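Local coordinates for cell division control protein 45 cdc45 putative (Entamoeba histolytica, PDB 6CC2), which probably acts in chromosomal DNA replication as the Cdc45 component of the CMG helicase, which unwinds duplex DNA at the replication fork, at residues E10-L15 against S43-K48; S341-K344 against D349-I352; G362-N367 against Q375-E380; I469-D474 against K478-V483. All blocks are in the same frame, centred on the assembly; numbering follows the deposited sequence.

Interaction 1 of 4, residues E10-L15 against S43-K48; sequences ELYNGL and SMMFEK. With EDO (1,2-ethanediol), chain J.
The phenol end of Tyr12 reaches the flank of the helix that carries Met45 and Phe46, and the close packing is gathered around it. Tyr12 CE2 lies 3.8 Å from Phe46 CE1, in the plane of the Phe46 ring at its edge, and Tyr12 OH meets the same edge 3.6 Å from Phe46 CD1. Leu15 CD1 approaches Phe46 CE1 obliquely at 3.7 Å. With CG anti to the backbone N (chi1 -153°), the tyrosine ring stands out from its helix beside Met45 and Phe46. The hydroxyl comes within 3.2 Å of Met45 O at an angle too poor for a hydrogen bond and is bonded instead to Asp49. The selenium of Met45, a selenomethionine, lies obliquely beside the Tyr12 ring as a Met-aromatic contact. Helix 33-48 is the crossover of a beta-alpha-beta unit between the neighbouring parallel strands 24-29 and 53-57, and helix 8-20 packs beside it at -51°, their local axes 12.3 Å apart, with Tyr12, Leu15 and Phe46 bridging between them. Elsewhere helix 33-48 is looser and open to solvent: the exposed Glu47 points away from helix 8-20, close to a 1,2-ethanediol bonded to Tyr39 and His53, and Lys48, also exposed, forms a salt bridge with Glu197.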
loop_
_atom_site.group_PDB
_atom_site.type_symbol
_atom_site.label_atom_id
_atom_site.label_comp_id
_atom_site.label_asym_id
_atom_site.label_seq_id
_atom_site.Cartn_x
_atom_site.Cartn_y
_atom_site.Cartn_z
ATOM N N GLU A 10 -19.128 21.489 13.088
ATOM C CA GLU A 10 -18.324 22.525 13.724
ATOM C C GLU A 10 -16.924 22.581 13.121
ATOM O O GLU A 10 -16.356 23.664 12.931
ATOM C CB GLU A 10 -18.260 22.269 15.229
ATOM C CG GLU A 10 -17.450 23.297 16.007
ATOM C CD GLU A 10 -17.385 22.989 17.491
ATOM O OE1 GLU A 10 -18.157 22.124 17.956
ATOM O OE2 GLU A 10 -16.558 23.611 18.190
ATOM N N LEU A 11 -16.343 21.418 12.805
ATOM C CA LEU A 11 -15.010 21.385 12.224
ATOM C C LEU A 11 -14.978 22.112 10.891
ATOM O O LEU A 11 -14.120 22.973 10.657
ATOM C CB LEU A 11 -14.558 19.932 12.068
ATOM C CG LEU A 11 -13.086 19.684 11.724
ATOM C CD1 LEU A 11 -12.668 18.261 12.101
ATOM C CD2 LEU A 11 -12.806 19.945 10.253
ATOM N N TYR A 12 -15.911 21.779 9.997
ATOM C CA TYR A 12 -15.895 22.346 8.654
ATOM C C TYR A 12 -16.277 23.825 8.651
ATOM O O TYR A 12 -15.751 24.586 7.833
ATOM C CB TYR A 12 -16.837 21.540 7.742
ATOM C CG TYR A 12 -16.444 21.601 6.288
ATOM C CD1 TYR A 12 -16.909 22.623 5.464
ATOM C CD2 TYR A 12 -15.612 20.652 5.740
ATOM C CE1 TYR A 12 -16.532 22.687 4.135
ATOM C CE2 TYR A 12 -15.235 20.704 4.418
ATOM C CZ TYR A 12 -15.698 21.722 3.622
ATOM O OH TYR A 12 -15.323 21.769 2.296
ATOM N N ASN A 13 -17.193 24.236 9.525
ATOM C CA ASN A 13 -17.476 25.659 9.677
ATOM C C ASN A 13 -16.205 26.422 10.035
ATOM O O ASN A 13 -16.001 27.557 9.582
ATOM C CB ASN A 13 -18.545 25.879 10.742
ATOM C CG ASN A 13 -19.942 25.585 10.237
ATOM O OD1 ASN A 13 -20.182 25.543 9.030
ATOM N ND2 ASN A 13 -20.876 25.402 11.160
ATOM N N GLY A 14 -15.346 25.817 10.858
ATOM C CA GLY A 14 -14.081 26.453 11.190
ATOM C C GLY A 14 -13.187 26.608 9.977
ATOM O O GLY A 14 -12.577 27.660 9.772
ATOM N N LEU A 15 -13.118 25.568 9.142
ATOM C CA LEU A 15 -12.359 25.668 7.903
ATOM C C LEU A 15 -12.889 26.795 7.036
ATOM O O LEU A 15 -12.126 27.635 6.537
ATOM C CB LEU A 15 -12.429 24.340 7.145
ATOM C CG LEU A 15 -11.913 23.091 7.827
ATOM C CD1 LEU A 15 -12.155 21.907 6.895
ATOM C CD2 LEU A 15 -10.425 23.184 8.159
ATOM N N SER A 43 -10.162 17.063 -0.852
ATOM C CA SER A 43 -9.901 18.147 -1.789
ATOM C C SER A 43 -11.121 18.468 -2.635
ATOM O O SER A 43 -11.308 19.616 -3.038
ATOM C CB SER A 43 -8.706 17.803 -2.673
ATOM O OG SER A 43 -9.055 16.781 -3.595
HETATM N N MSE A 44 -11.970 17.489 -2.909
HETATM C CA MSE A 44 -13.186 17.730 -3.673
HETATM C C MSE A 44 -14.142 18.656 -2.926
HETATM O O MSE A 44 -14.749 19.544 -3.521
HETATM C CB MSE A 44 -13.893 16.413 -3.994
HETATM C CG MSE A 44 -13.103 15.538 -4.930
HETATM SE SE MSE A 44 -13.751 13.708 -4.909
HETATM C CE MSE A 44 -15.424 13.951 -5.917
HETATM N N MSE A 45 -14.295 18.412 -1.625
HETATM C CA MSE A 45 -15.111 19.271 -0.774
HETATM C C MSE A 45 -14.501 20.662 -0.705
HETATM O O MSE A 45 -15.196 21.654 -0.870
HETATM C CB MSE A 45 -15.221 18.673 0.626
HETATM C CG MSE A 45 -16.062 17.410 0.680
HETATM SE SE MSE A 45 -16.330 16.856 2.517
HETATM C CE MSE A 45 -14.774 15.686 2.683
ATOM N N PHE A 46 -13.192 20.720 -0.443
ATOM C CA PHE A 46 -12.520 22.013 -0.336
ATOM C C PHE A 46 -12.653 22.823 -1.618
ATOM O O PHE A 46 -12.930 24.033 -1.564
ATOM C CB PHE A 46 -11.042 21.811 -0.003
ATOM C CG PHE A 46 -10.780 21.176 1.330
ATOM C CD1 PHE A 46 -11.774 21.070 2.290
ATOM C CD2 PHE A 46 -9.520 20.661 1.618
ATOM C CE1 PHE A 46 -11.515 20.481 3.509
ATOM C CE2 PHE A 46 -9.265 20.083 2.842
ATOM C CZ PHE A 46 -10.266 20.016 3.789
ATOM N N GLU A 47 -12.468 22.185 -2.776
ATOM C CA GLU A 47 -12.627 22.881 -4.048
ATOM C C GLU A 47 -14.019 23.487 -4.174
ATOM O O GLU A 47 -14.174 24.662 -4.538
ATOM C CB GLU A 47 -12.373 21.927 -5.212
ATOM C CG GLU A 47 -10.931 21.517 -5.418
ATOM C CD GLU A 47 -10.793 20.412 -6.455
ATOM O OE1 GLU A 47 -11.676 20.300 -7.333
ATOM O OE2 GLU A 47 -9.807 19.647 -6.387
ATOM N N LYS A 48 -15.051 22.697 -3.873
ATOM C CA LYS A 48 -16.421 23.174 -4.032
ATOM C C LYS A 48 -16.709 24.364 -3.131
ATOM O O LYS A 48 -17.527 25.216 -3.479
ATOM C CB LYS A 48 -17.397 22.029 -3.745
ATOM C CG LYS A 48 -18.724 22.145 -4.467
ATOM C CD LYS A 48 -19.076 20.847 -5.182
ATOM C CE LYS A 48 -18.191 20.625 -6.399
ATOM N NZ LYS A 48 -18.432 19.297 -7.027
HETATM C C1 EDO J . -5.490 19.267 -5.788
HETATM O O1 EDO J . -5.032 19.803 -4.538
HETATM C C2 EDO J . -7.011 19.302 -5.816
HETATM O O2 EDO J . -7.467 20.638 -5.562
#

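Interaction 2 of 4, residues S341-K344 against D349-I352; sequences SFFK and DYSI
Phe343 sets its CB against the ring of Tyr350, 3.6 Å from Tyr350 CE1, while its own ring lies along the backbone that follows Tyr350. Phe343 CD2 is 3.2 Å from Tyr350 O, and Ser351 O stands at the ring's edge. With CG beside the backbone N (chi1 -72°), the phenylalanine ring is laid beside the carbonyls of Tyr350 and Ile352. The carbonyl carbon of Lys344 also meets Tyr350 CE1, at 3.6 Å, so the tyrosine ring leans on the end of the strand; its hydroxyl is held by Thr249 O. No direct hydrogen bond joins the two segments. A single water does so, donating to Lys344 O and Asp349 O, 2.7 Å from each oxygen, and accepting from Ile352 N. The loop is shaped by an Asx turn: Asp349 OD1 takes both Ser351 N, at 2.8 Å, and the hydroxyl Ser351 OG, at 2.6 Å, the latter on its syn lone pair. Ile352 O is buried without a polar partner. Strand 338-344 is an edge strand bonded to strand 251-257; Phe342, pointing away from the loop, packs on helix 199-213, and Phe342 also bonds through its backbone to Ala354, where helix 354-364 begins.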
loop_
_atom_site.group_PDB
_atom_site.type_symbol
_atom_site.label_atom_id
_atom_site.label_comp_id
_atom_site.label_asym_id
_atom_site.label_seq_id
_atom_site.Cartn_x
_atom_site.Cartn_y
_atom_site.Cartn_z
ATOM N N SER A 341 -15.703 -7.482 -6.432
ATOM C CA SER A 341 -14.946 -6.364 -6.978
ATOM C C SER A 341 -15.892 -5.194 -7.235
ATOM O O SER A 341 -17.032 -5.392 -7.679
ATOM C CB SER A 341 -14.264 -6.745 -8.291
ATOM O OG SER A 341 -13.076 -7.469 -8.085
ATOM N N PHE A 342 -15.405 -3.988 -6.973
ATOM C CA PHE A 342 -16.136 -2.741 -7.242
ATOM C C PHE A 342 -15.601 -2.158 -8.547
ATOM O O PHE A 342 -14.386 -2.029 -8.721
ATOM C CB PHE A 342 -15.930 -1.779 -6.062
ATOM C CG PHE A 342 -16.790 -0.568 -6.101
ATOM C CD1 PHE A 342 -16.446 0.509 -6.884
ATOM C CD2 PHE A 342 -17.960 -0.512 -5.351
ATOM C CE1 PHE A 342 -17.260 1.640 -6.939
ATOM C CE2 PHE A 342 -18.781 0.590 -5.408
ATOM C CZ PHE A 342 -18.422 1.682 -6.191
ATOM N N PHE A 343 -16.500 -1.826 -9.466
ATOM C CA PHE A 343 -16.128 -1.387 -10.798
ATOM C C PHE A 343 -16.676 0.009 -11.092
ATOM O O PHE A 343 -17.751 0.381 -10.624
ATOM C CB PHE A 343 -16.674 -2.330 -11.893
ATOM C CG PHE A 343 -15.991 -3.667 -11.964
ATOM C CD1 PHE A 343 -16.373 -4.710 -11.133
ATOM C CD2 PHE A 343 -14.996 -3.906 -12.910
ATOM C CE1 PHE A 343 -15.761 -5.949 -11.223
ATOM C CE2 PHE A 343 -14.381 -5.126 -13.000
ATOM C CZ PHE A 343 -14.765 -6.165 -12.164
ATOM N N LYS A 344 -15.932 0.777 -11.879
ATOM C CA LYS A 344 -16.435 2.023 -12.441
ATOM C C LYS A 344 -16.299 1.955 -13.960
ATOM O O LYS A 344 -15.263 1.518 -14.473
ATOM C CB LYS A 344 -15.664 3.226 -11.889
ATOM C CG LYS A 344 -16.088 4.557 -12.521
ATOM C CD LYS A 344 -15.262 5.706 -11.985
ATOM C CE LYS A 344 -15.505 6.977 -12.816
ATOM N NZ LYS A 344 -16.912 7.391 -12.791
ATOM N N ASP A 349 -15.795 0.864 -21.343
ATOM C CA ASP A 349 -14.895 -0.096 -20.698
ATOM C C ASP A 349 -15.317 -0.262 -19.241
ATOM O O ASP A 349 -15.225 0.681 -18.449
ATOM C CB ASP A 349 -13.455 0.397 -20.805
ATOM C CG ASP A 349 -12.445 -0.571 -20.226
ATOM O OD1 ASP A 349 -12.836 -1.516 -19.514
ATOM O OD2 ASP A 349 -11.234 -0.377 -20.481
ATOM N N TYR A 350 -15.778 -1.463 -18.894
ATOM C CA TYR A 350 -16.157 -1.820 -17.524
ATOM C C TYR A 350 -15.224 -2.875 -16.940
ATOM O O TYR A 350 -15.604 -3.634 -16.044
ATOM C CB TYR A 350 -17.613 -2.299 -17.468
ATOM C CG TYR A 350 -18.481 -1.622 -16.432
ATOM C CD1 TYR A 350 -17.986 -1.311 -15.162
ATOM C CD2 TYR A 350 -19.798 -1.300 -16.717
ATOM C CE1 TYR A 350 -18.790 -0.679 -14.224
ATOM C CE2 TYR A 350 -20.615 -0.676 -15.791
ATOM C CZ TYR A 350 -20.107 -0.380 -14.538
ATOM O OH TYR A 350 -20.934 0.240 -13.608
ATOM N N SER A 351 -13.979 -2.919 -17.410
ATOM C CA SER A 351 -13.044 -3.963 -17.006
ATOM C C SER A 351 -12.101 -3.549 -15.880
ATOM O O SER A 351 -11.317 -4.378 -15.417
ATOM C CB SER A 351 -12.206 -4.414 -18.224
ATOM O OG SER A 351 -11.271 -3.409 -18.611
ATOM N N ILE A 352 -12.181 -2.310 -15.401
ATOM C CA ILE A 352 -11.274 -1.821 -14.376
ATOM C C ILE A 352 -11.992 -1.844 -13.030
ATOM O O ILE A 352 -12.898 -1.026 -12.781
ATOM C CB ILE A 352 -10.768 -0.409 -14.704
ATOM C CG1 ILE A 352 -10.025 -0.391 -16.046
ATOM C CG2 ILE A 352 -9.849 0.066 -13.586
ATOM C CD1 ILE A 352 -9.503 0.978 -16.465
HETATM O O HOH W 1 -13.756 0.126 -16.218
#

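Interaction 3 of 4, residues G362-N367 against Q375-E380; sequences GSIITN and QQQFWE. With EDO (1,2-ethanediol), chain F.
Thr366 OG1 donates to Gly362 O at 2.7 Å, tilted 26° from the carbonyl plane, and ties down the end of the helix where Ile364 and Ile365 meet Gln377 and Glu380. Thr366 N also bonds to Ser363 O, closing a tight last turn. Lys399 NZ, from helix 393-417, donates to Thr366 O and, weakly, to the oxygens of Ser363 and Ile364. Across to the second helix the meeting is mainly one of van der Waals contact. Ile364 CG2 rests 3.6 Å from Glu380 CB, the two side chains crossing at a slant. Ile365 turns its CG2 branch to Gln377 O, also at 3.6 Å; its chi1 of 67°, which places CG1 between the backbone N and the carbonyl carbon, sends CG1 and CD1 off in another direction, away from this helix. The backbones come close here, with the CA atoms of Ile365 and Gln377 5.0 Å apart. Gln377 bends at chi2 (-48°), bringing its CD near Ile364 O, and its CG lies 3.7 Å from Asn367 OD1. At the exposed N-terminal side, Gln375 OE1 accepts a hydrogen bond from a 1,2-ethanediol, probably from the crystallisation liquor. The two consecutive helices are joined by a short loop. They are wedged between helix 393-417, met by Ser363 and Ile364, and the N-terminal parallel sheet, where Ile365 and Phe378 touch helix 33-48 and Phe378 also reaches strand 53-57.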
loop_
_atom_site.group_PDB
_atom_site.type_symbol
_atom_site.label_atom_id
_atom_site.label_comp_id
_atom_site.label_asym_id
_atom_site.label_seq_id
_atom_site.Cartn_x
_atom_site.Cartn_y
_atom_site.Cartn_z
ATOM N N GLY A 362 -0.774 2.074 -6.889
ATOM C CA GLY A 362 0.288 1.665 -5.989
ATOM C C GLY A 362 1.616 1.527 -6.712
ATOM O O GLY A 362 2.667 1.907 -6.186
ATOM N N SER A 363 1.577 1.024 -7.942
ATOM C CA SER A 363 2.788 0.927 -8.738
ATOM C C SER A 363 3.299 2.296 -9.157
ATOM O O SER A 363 4.505 2.558 -9.103
ATOM C CB SER A 363 2.526 0.044 -9.965
ATOM O OG SER A 363 3.689 -0.058 -10.782
ATOM N N ILE A 364 2.399 3.191 -9.571
ATOM C CA ILE A 364 2.845 4.532 -9.978
ATOM C C ILE A 364 3.587 5.231 -8.837
ATOM O O ILE A 364 4.598 5.913 -9.060
ATOM C CB ILE A 364 1.647 5.370 -10.462
ATOM C CG1 ILE A 364 1.109 4.858 -11.779
ATOM C CG2 ILE A 364 2.035 6.856 -10.577
ATOM C CD1 ILE A 364 2.105 4.814 -12.895
ATOM N N ILE A 365 3.108 5.095 -7.598
ATOM C CA ILE A 365 3.730 5.801 -6.481
ATOM C C ILE A 365 4.914 5.037 -5.888
ATOM O O ILE A 365 5.495 5.471 -4.886
ATOM C CB ILE A 365 2.707 6.116 -5.365
ATOM C CG1 ILE A 365 2.204 4.850 -4.692
ATOM C CG2 ILE A 365 1.548 6.932 -5.932
ATOM C CD1 ILE A 365 1.411 5.136 -3.428
ATOM N N THR A 366 5.284 3.900 -6.470
ATOM C CA THR A 366 6.500 3.210 -6.064
ATOM C C THR A 366 7.683 3.828 -6.792
ATOM O O THR A 366 7.704 3.852 -8.019
ATOM C CB THR A 366 6.383 1.724 -6.390
ATOM O OG1 THR A 366 5.255 1.166 -5.690
ATOM C CG2 THR A 366 7.663 0.978 -5.975
ATOM N N ASN A 367 8.685 4.284 -6.044
ATOM C CA ASN A 367 9.897 4.830 -6.661
ATOM C C ASN A 367 10.623 3.731 -7.422
ATOM O O ASN A 367 11.008 2.726 -6.834
ATOM C CB ASN A 367 10.828 5.432 -5.619
ATOM C CG ASN A 367 10.231 6.623 -4.910
ATOM O OD1 ASN A 367 9.425 7.386 -5.466
ATOM N ND2 ASN A 367 10.656 6.814 -3.673
ATOM N N GLN A 375 7.530 13.115 -3.211
ATOM C CA GLN A 375 7.013 14.458 -3.469
ATOM C C GLN A 375 6.444 14.583 -4.878
ATOM O O GLN A 375 5.423 15.250 -5.086
ATOM C CB GLN A 375 8.116 15.492 -3.249
ATOM C CG GLN A 375 8.454 15.756 -1.796
ATOM C CD GLN A 375 9.443 16.908 -1.633
ATOM O OE1 GLN A 375 10.489 16.759 -1.002
ATOM N NE2 GLN A 375 9.112 18.061 -2.202
ATOM N N GLN A 376 7.092 13.957 -5.857
ATOM C CA GLN A 376 6.587 13.975 -7.227
ATOM C C GLN A 376 5.573 12.865 -7.478
ATOM O O GLN A 376 4.536 13.098 -8.117
ATOM C CB GLN A 376 7.739 13.829 -8.220
ATOM C CG GLN A 376 8.800 14.914 -8.092
ATOM C CD GLN A 376 9.747 14.955 -9.275
ATOM O OE1 GLN A 376 10.208 16.024 -9.670
ATOM N NE2 GLN A 376 10.041 13.788 -9.848
ATOM N N GLN A 377 5.836 11.665 -6.972
ATOM C CA GLN A 377 4.982 10.532 -7.313
ATOM C C GLN A 377 3.605 10.665 -6.666
ATOM O O GLN A 377 2.629 10.141 -7.192
ATOM C CB GLN A 377 5.623 9.201 -6.896
ATOM C CG GLN A 377 6.861 8.830 -7.735
ATOM C CD GLN A 377 6.627 8.956 -9.218
ATOM O OE1 GLN A 377 5.953 8.126 -9.835
ATOM N NE2 GLN A 377 7.164 10.009 -9.802
ATOM N N PHE A 378 3.498 11.384 -5.546
ATOM C CA PHE A 378 2.169 11.672 -5.003
ATOM C C PHE A 378 1.249 12.272 -6.071
ATOM O O PHE A 378 0.093 11.850 -6.211
ATOM C CB PHE A 378 2.249 12.618 -3.816
ATOM C CG PHE A 378 0.927 13.238 -3.483
ATOM C CD1 PHE A 378 0.020 12.538 -2.699
ATOM C CD2 PHE A 378 0.582 14.489 -3.968
ATOM C CE1 PHE A 378 -1.233 13.088 -2.422
ATOM C CE2 PHE A 378 -0.636 15.036 -3.697
ATOM C CZ PHE A 378 -1.550 14.353 -2.921
ATOM N N TRP A 379 1.751 13.251 -6.829
ATOM C CA TRP A 379 0.917 13.931 -7.816
ATOM C C TRP A 379 0.610 13.046 -9.007
ATOM O O TRP A 379 -0.474 13.142 -9.584
ATOM C CB TRP A 379 1.592 15.241 -8.249
ATOM C CG TRP A 379 1.481 16.264 -7.180
ATOM C CD1 TRP A 379 2.484 16.765 -6.411
ATOM C CD2 TRP A 379 0.277 16.890 -6.723
ATOM N NE1 TRP A 379 1.985 17.671 -5.509
ATOM C CE2 TRP A 379 0.630 17.773 -5.684
ATOM C CE3 TRP A 379 -1.072 16.784 -7.091
ATOM C CZ2 TRP A 379 -0.312 18.553 -5.016
ATOM C CZ3 TRP A 379 -2.002 17.561 -6.428
ATOM C CH2 TRP A 379 -1.620 18.433 -5.407
ATOM N N GLU A 380 1.537 12.162 -9.379
ATOM C CA GLU A 380 1.237 11.186 -10.415
ATOM C C GLU A 380 0.124 10.246 -9.974
ATOM O O GLU A 380 -0.747 9.879 -10.778
ATOM C CB GLU A 380 2.494 10.405 -10.782
ATOM C CG GLU A 380 3.606 11.255 -11.377
ATOM C CD GLU A 380 3.193 11.923 -12.691
ATOM O OE1 GLU A 380 2.431 11.307 -13.468
ATOM O OE2 GLU A 380 3.626 13.067 -12.940
HETATM C C1 EDO F . 10.309 20.926 -0.470
HETATM O O1 EDO F . 10.055 22.187 -1.102
HETATM C C2 EDO F . 11.580 20.316 -1.052
HETATM O O2 EDO F . 11.936 19.146 -0.312
#

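Interaction 4 of 4, residues I469-D474 against K478-V483; sequences ILAVLD and KTFVIV
The Phe480 ring carries Leu473 CD1 over one face, has Val472 N at its edge in the ring plane, and meets Ala471 CB obliquely, 3.9 Å from Phe480 CD1. With CG beside the backbone N (chi1 -76°), the ring leans across the neighbouring strand of this antiparallel beta hairpin. Phe480 faces Leu473 and Ile482 faces Ala471 in non-hydrogen-bonded pairs, so these four side chains share one side of the sheet. Ile482 CD1 presses on Ala471 CB at 3.5 Å, tighter than usual for two carbons. Leu470 with Val483 and Val472 with Val481 form hydrogen-bonded pairs, each with two N-H...O bonds; Leu470 N to Val483 O measures 2.8 Å. Their side chains point to the other side, where Leu470 and Val483 pack on helix 444-462. Strand 427-432 continues the sheet beyond Ala471, and strand 519-525 lies beyond Ile482. At the turn end Asp474 and Thr479 make a last hydrogen-bonded pair, and a G1 beta bulge sets Lys478, with positive phi (65°), opposite Asp474 as well. Thr479 N bonds Asp474 O at 3.2 Å, while the bond from Lys478 N is weak. Thr479 OG1 sits 3.5 Å from Asp474 CB and is hydrogen-bonded to Glu523 OE2.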
loop_
_atom_site.group_PDB
_atom_site.type_symbol
_atom_site.label_atom_id
_atom_site.label_comp_id
_atom_site.label_asym_id
_atom_site.label_seq_id
_atom_site.Cartn_x
_atom_site.Cartn_y
_atom_site.Cartn_z
ATOM N N ILE A 469 15.893 -8.089 6.194
ATOM C CA ILE A 469 17.092 -7.282 5.971
ATOM C C ILE A 469 17.826 -7.878 4.780
ATOM O O ILE A 469 18.169 -9.071 4.776
ATOM C CB ILE A 469 17.997 -7.223 7.211
ATOM C CG1 ILE A 469 17.270 -6.500 8.337
ATOM C CG2 ILE A 469 19.308 -6.486 6.855
ATOM C CD1 ILE A 469 17.946 -6.560 9.654
ATOM N N LEU A 470 18.026 -7.056 3.750
ATOM C CA LEU A 470 18.599 -7.482 2.483
ATOM C C LEU A 470 19.878 -6.700 2.242
ATOM O O LEU A 470 19.875 -5.470 2.345
ATOM C CB LEU A 470 17.603 -7.219 1.342
ATOM C CG LEU A 470 18.152 -7.462 -0.067
ATOM C CD1 LEU A 470 18.395 -8.892 -0.320
ATOM C CD2 LEU A 470 17.148 -6.881 -1.083
ATOM N N ALA A 471 20.957 -7.418 1.961
ATOM C CA ALA A 471 22.246 -6.821 1.599
ATOM C C ALA A 471 22.574 -7.153 0.152
ATOM O O ALA A 471 22.634 -8.334 -0.214
ATOM C CB ALA A 471 23.351 -7.344 2.509
ATOM N N VAL A 472 22.814 -6.124 -0.660
ATOM C CA VAL A 472 23.117 -6.299 -2.073
ATOM C C VAL A 472 24.472 -5.700 -2.379
ATOM O O VAL A 472 24.722 -4.528 -2.057
ATOM C CB VAL A 472 22.033 -5.669 -2.977
ATOM C CG1 VAL A 472 22.319 -6.018 -4.463
ATOM C CG2 VAL A 472 20.635 -6.129 -2.550
ATOM N N LEU A 473 25.328 -6.492 -3.029
ATOM C CA LEU A 473 26.661 -6.033 -3.375
ATOM C C LEU A 473 26.593 -4.901 -4.386
ATOM O O LEU A 473 25.932 -5.013 -5.414
ATOM C CB LEU A 473 27.477 -7.199 -3.940
ATOM C CG LEU A 473 28.874 -6.838 -4.433
ATOM C CD1 LEU A 473 29.779 -6.403 -3.296
ATOM C CD2 LEU A 473 29.487 -8.008 -5.193
ATOM N N ASP A 474 27.286 -3.805 -4.086
ATOM C CA ASP A 474 27.585 -2.743 -5.038
ATOM C C ASP A 474 29.076 -2.881 -5.313
ATOM O O ASP A 474 29.912 -2.329 -4.589
ATOM C CB ASP A 474 27.224 -1.369 -4.482
ATOM C CG ASP A 474 27.424 -0.265 -5.496
ATOM O OD1 ASP A 474 28.278 -0.411 -6.403
ATOM O OD2 ASP A 474 26.727 0.762 -5.377
ATOM N N LYS A 478 32.372 -1.056 -3.760
ATOM C CA LYS A 478 32.992 -1.926 -2.766
ATOM C C LYS A 478 32.188 -1.932 -1.464
ATOM O O LYS A 478 32.754 -1.899 -0.369
ATOM C CB LYS A 478 34.448 -1.515 -2.512
ATOM C CG LYS A 478 35.272 -1.308 -3.776
ATOM C CD LYS A 478 35.377 -2.586 -4.589
ATOM C CE LYS A 478 36.296 -2.420 -5.798
ATOM N NZ LYS A 478 35.658 -1.646 -6.902
ATOM N N THR A 479 30.861 -1.981 -1.584
ATOM C CA THR A 479 29.970 -1.897 -0.447
ATOM C C THR A 479 28.844 -2.907 -0.607
ATOM O O THR A 479 28.626 -3.469 -1.689
ATOM C CB THR A 479 29.340 -0.504 -0.319
ATOM O OG1 THR A 479 28.558 -0.235 -1.497
ATOM C CG2 THR A 479 30.411 0.578 -0.142
ATOM N N PHE A 480 28.128 -3.126 0.480
ATOM C CA PHE A 480 26.777 -3.686 0.437
ATOM C C PHE A 480 25.791 -2.574 0.750
ATOM O O PHE A 480 25.958 -1.849 1.743
ATOM C CB PHE A 480 26.578 -4.820 1.442
ATOM C CG PHE A 480 27.217 -6.131 1.023
ATOM C CD1 PHE A 480 26.536 -7.000 0.200
ATOM C CD2 PHE A 480 28.497 -6.468 1.448
ATOM C CE1 PHE A 480 27.111 -8.179 -0.197
ATOM C CE2 PHE A 480 29.079 -7.656 1.050
ATOM C CZ PHE A 480 28.389 -8.512 0.235
ATOM N N VAL A 481 24.769 -2.437 -0.098
ATOM C CA VAL A 481 23.594 -1.670 0.260
ATOM C C VAL A 481 22.758 -2.537 1.186
ATOM O O VAL A 481 22.527 -3.705 0.886
ATOM C CB VAL A 481 22.804 -1.262 -0.992
ATOM C CG1 VAL A 481 21.598 -0.432 -0.615
ATOM C CG2 VAL A 481 23.706 -0.468 -1.916
ATOM N N ILE A 482 22.354 -1.985 2.332
ATOM C CA ILE A 482 21.585 -2.718 3.329
ATOM C C ILE A 482 20.202 -2.081 3.429
ATOM O O ILE A 482 20.084 -0.881 3.733
ATOM C CB ILE A 482 22.255 -2.696 4.718
ATOM C CG1 ILE A 482 23.732 -3.026 4.632
ATOM C CG2 ILE A 482 21.507 -3.661 5.658
ATOM C CD1 ILE A 482 24.010 -4.401 4.200
ATOM N N VAL A 483 19.162 -2.866 3.188
ATOM C CA VAL A 483 17.791 -2.400 3.325
ATOM C C VAL A 483 17.114 -3.220 4.415
ATOM O O VAL A 483 17.226 -4.454 4.434
ATOM C CB VAL A 483 17.024 -2.526 1.996
ATOM C CG1 VAL A 483 15.533 -2.260 2.234
ATOM C CG2 VAL A 483 17.595 -1.568 0.972
#

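How the interactions relate
The four contacts follow one another along the chain and none touches another. Interaction 3 is the most central, its centre about 11 Å from that of the chain; interactions 1 and 4 lie about 47 Å apart, centre to centre, on opposite sides of it. Helix 33-48 connects interactions 1 and 3, whose nearest atoms are about 8 Å apart: it supplies Met45 and Phe46 to the first and, through Ile36 and Tyr39, borders the second. Helix 199-213 similarly touches both interaction 1, at Met45, and interaction 2, at Phe342. Helix 354-364 runs from just after interaction 2 into interaction 3, their centres about 22 Å apart.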